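Local coordinates for CELL WALL surface anchor family protein (Streptococcus pneumoniae, PDB 2WW8), which forms the adhesin of the pneumococcal pilus, a multidomain surface protein that probably recognises host cells and carries bound calcium and magnesium ions, at residues F616-Y621 with L631-A636. Sequence-based numbering, arbitrary orientation.
Sequences FDPADY and LENGQA. With CA (calcium ion), chain D.
A single water joins Tyr621 to Gly634, and no direct hydrogen bond crosses between 616-621 and 631-636. The water lies 2.9 Å from Tyr621 OH and accepts from Gly634 N, also at 2.9 Å, so the phenol reaches the backbone amide of a turn it could not bond directly. Tyrosine suits this place because its ring can pack in the interior while the hydroxyl at its far end stays hydrated. With CG set between the backbone N and the carbonyl carbon (chi1 68°), the ring is swung so that its hydroxyl end lies beside the hairpin, and a methyl of Leu631, CD1, meets its edge near the ring plane, 4.3 Å from Tyr621 CE1. Both side chains also rest on Val652 of strand 651-655. Beside the water, Pro618 presses the CG corner of its ring onto the peptide between Asn633 and Gly634, 3.6 Å from Gly634 N; Asn633 OD1 comes alongside the same ring. The receiving segment is a beta hairpin closed by a type I' turn from Glu632 to Gln635, within the Ig-like region of the tip pilin. Gly634 has phi 86° and psi -7°, where a beta carbon would crowd the carbonyl oxygen of Asn633, so glycine suits this place. Behind Pro618 the other loop wraps a calcium ion: Asp617 gives OD1 at 2.4 Å, Asp620 binds with both carboxylate oxygens, and the carbonyl oxygens of Leu610 and Arg615, the carboxylate of Asp613 and a water complete the site. Aspartate's short side chain keeps its oxygens near the backbone, so one carboxylate can serve metal and amide together. Asp617 OD2 accepts from Ala619 N in an Asx turn, approached from well above the carboxylate plane, and Asp620 OD2 takes the amide of Asp617, fixing the loop from which Pro618 projects toward the hairpin.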
# COMPACT_ATOMS: atom_id res chain seq x y z
N PHE A 616 -13.77 -9.98 22.83
CA PHE A 616 -12.55 -9.84 22.01
C PHE A 616 -11.64 -11.05 22.19
O PHE A 616 -11.24 -11.37 23.31
CB PHE A 616 -11.76 -8.59 22.40
CG PHE A 616 -10.65 -8.26 21.44
CD1 PHE A 616 -10.92 -7.75 20.17
CD2 PHE A 616 -9.33 -8.47 21.81
CE1 PHE A 616 -9.91 -7.45 19.28
CE2 PHE A 616 -8.29 -8.15 20.94
CZ PHE A 616 -8.58 -7.64 19.68
N ASP A 617 -11.30 -11.72 21.09
CA ASP A 617 -10.52 -12.94 21.21
C ASP A 617 -9.82 -13.10 19.85
O ASP A 617 -10.12 -12.36 18.90
CB ASP A 617 -11.44 -14.12 21.58
CG ASP A 617 -12.05 -14.76 20.34
OD1 ASP A 617 -12.95 -14.08 19.80
OD2 ASP A 617 -11.64 -15.86 19.85
N PRO A 618 -8.93 -14.10 19.73
CA PRO A 618 -8.16 -14.22 18.49
C PRO A 618 -8.95 -14.34 17.18
O PRO A 618 -8.41 -13.96 16.15
CB PRO A 618 -7.30 -15.47 18.74
CG PRO A 618 -7.15 -15.45 20.28
CD PRO A 618 -8.57 -15.17 20.68
N ALA A 619 -10.18 -14.86 17.21
CA ALA A 619 -11.09 -14.80 16.05
C ALA A 619 -11.44 -13.40 15.51
O ALA A 619 -11.96 -13.31 14.38
CB ALA A 619 -12.39 -15.55 16.34
N ASP A 620 -11.21 -12.34 16.30
CA ASP A 620 -11.68 -10.99 15.96
C ASP A 620 -10.59 -10.11 15.35
O ASP A 620 -10.86 -8.96 14.94
CB ASP A 620 -12.26 -10.30 17.19
CG ASP A 620 -13.29 -11.16 17.85
OD1 ASP A 620 -14.04 -11.86 17.11
OD2 ASP A 620 -13.29 -11.23 19.10
N TYR A 621 -9.37 -10.62 15.25
CA TYR A 621 -8.33 -9.75 14.70
C TYR A 621 -7.29 -10.65 14.07
O TYR A 621 -7.24 -11.85 14.34
CB TYR A 621 -7.70 -8.88 15.80
CG TYR A 621 -6.89 -9.69 16.80
CD1 TYR A 621 -5.51 -9.94 16.58
CD2 TYR A 621 -7.50 -10.24 17.94
CE1 TYR A 621 -4.78 -10.71 17.49
CE2 TYR A 621 -6.78 -10.98 18.84
CZ TYR A 621 -5.43 -11.21 18.58
OH TYR A 621 -4.70 -11.97 19.47
N LEU A 631 0.41 -13.95 15.33
CA LEU A 631 -0.30 -14.45 16.52
C LEU A 631 -1.28 -15.51 16.15
O LEU A 631 -2.12 -15.33 15.23
CB LEU A 631 -1.01 -13.36 17.33
CG LEU A 631 0.02 -12.31 17.84
CD1 LEU A 631 -0.76 -11.34 18.74
CD2 LEU A 631 1.17 -12.95 18.66
N GLU A 632 -1.18 -16.62 16.86
CA GLU A 632 -2.07 -17.71 16.55
C GLU A 632 -2.72 -18.10 17.87
O GLU A 632 -2.07 -18.53 18.80
CB GLU A 632 -1.25 -18.85 15.89
CG GLU A 632 -2.07 -20.01 15.44
CD GLU A 632 -1.18 -21.10 14.78
OE1 GLU A 632 -1.00 -22.18 15.41
OE2 GLU A 632 -0.67 -20.89 13.65
N ASN A 633 -4.03 -17.96 17.95
CA ASN A 633 -4.74 -18.18 19.22
C ASN A 633 -4.08 -17.41 20.39
O ASN A 633 -3.99 -17.92 21.52
CB ASN A 633 -4.83 -19.66 19.55
CG ASN A 633 -6.06 -19.94 20.44
OD1 ASN A 633 -7.01 -19.20 20.40
ND2 ASN A 633 -5.98 -20.92 21.28
N GLY A 634 -3.63 -16.20 20.11
CA GLY A 634 -2.99 -15.36 21.12
C GLY A 634 -1.50 -15.57 21.32
O GLY A 634 -0.90 -14.77 22.05
N GLN A 635 -0.90 -16.58 20.68
CA GLN A 635 0.51 -16.91 20.93
C GLN A 635 1.34 -16.59 19.69
O GLN A 635 0.90 -16.87 18.58
CB GLN A 635 0.74 -18.40 21.20
CG GLN A 635 -0.07 -18.98 22.35
CD GLN A 635 0.09 -18.13 23.59
OE1 GLN A 635 1.21 -17.94 24.08
NE2 GLN A 635 -1.01 -17.56 24.06
N ALA A 636 2.56 -16.09 19.89
CA ALA A 636 3.39 -15.71 18.74
C ALA A 636 4.12 -16.95 18.25
O ALA A 636 4.87 -17.62 19.00
CB ALA A 636 4.35 -14.54 19.10
CA CA D . -15.02 -12.86 19.52
O HOH W 1 -4.21 -14.39 17.97
O HOH W 2 -15.60 -14.60 17.88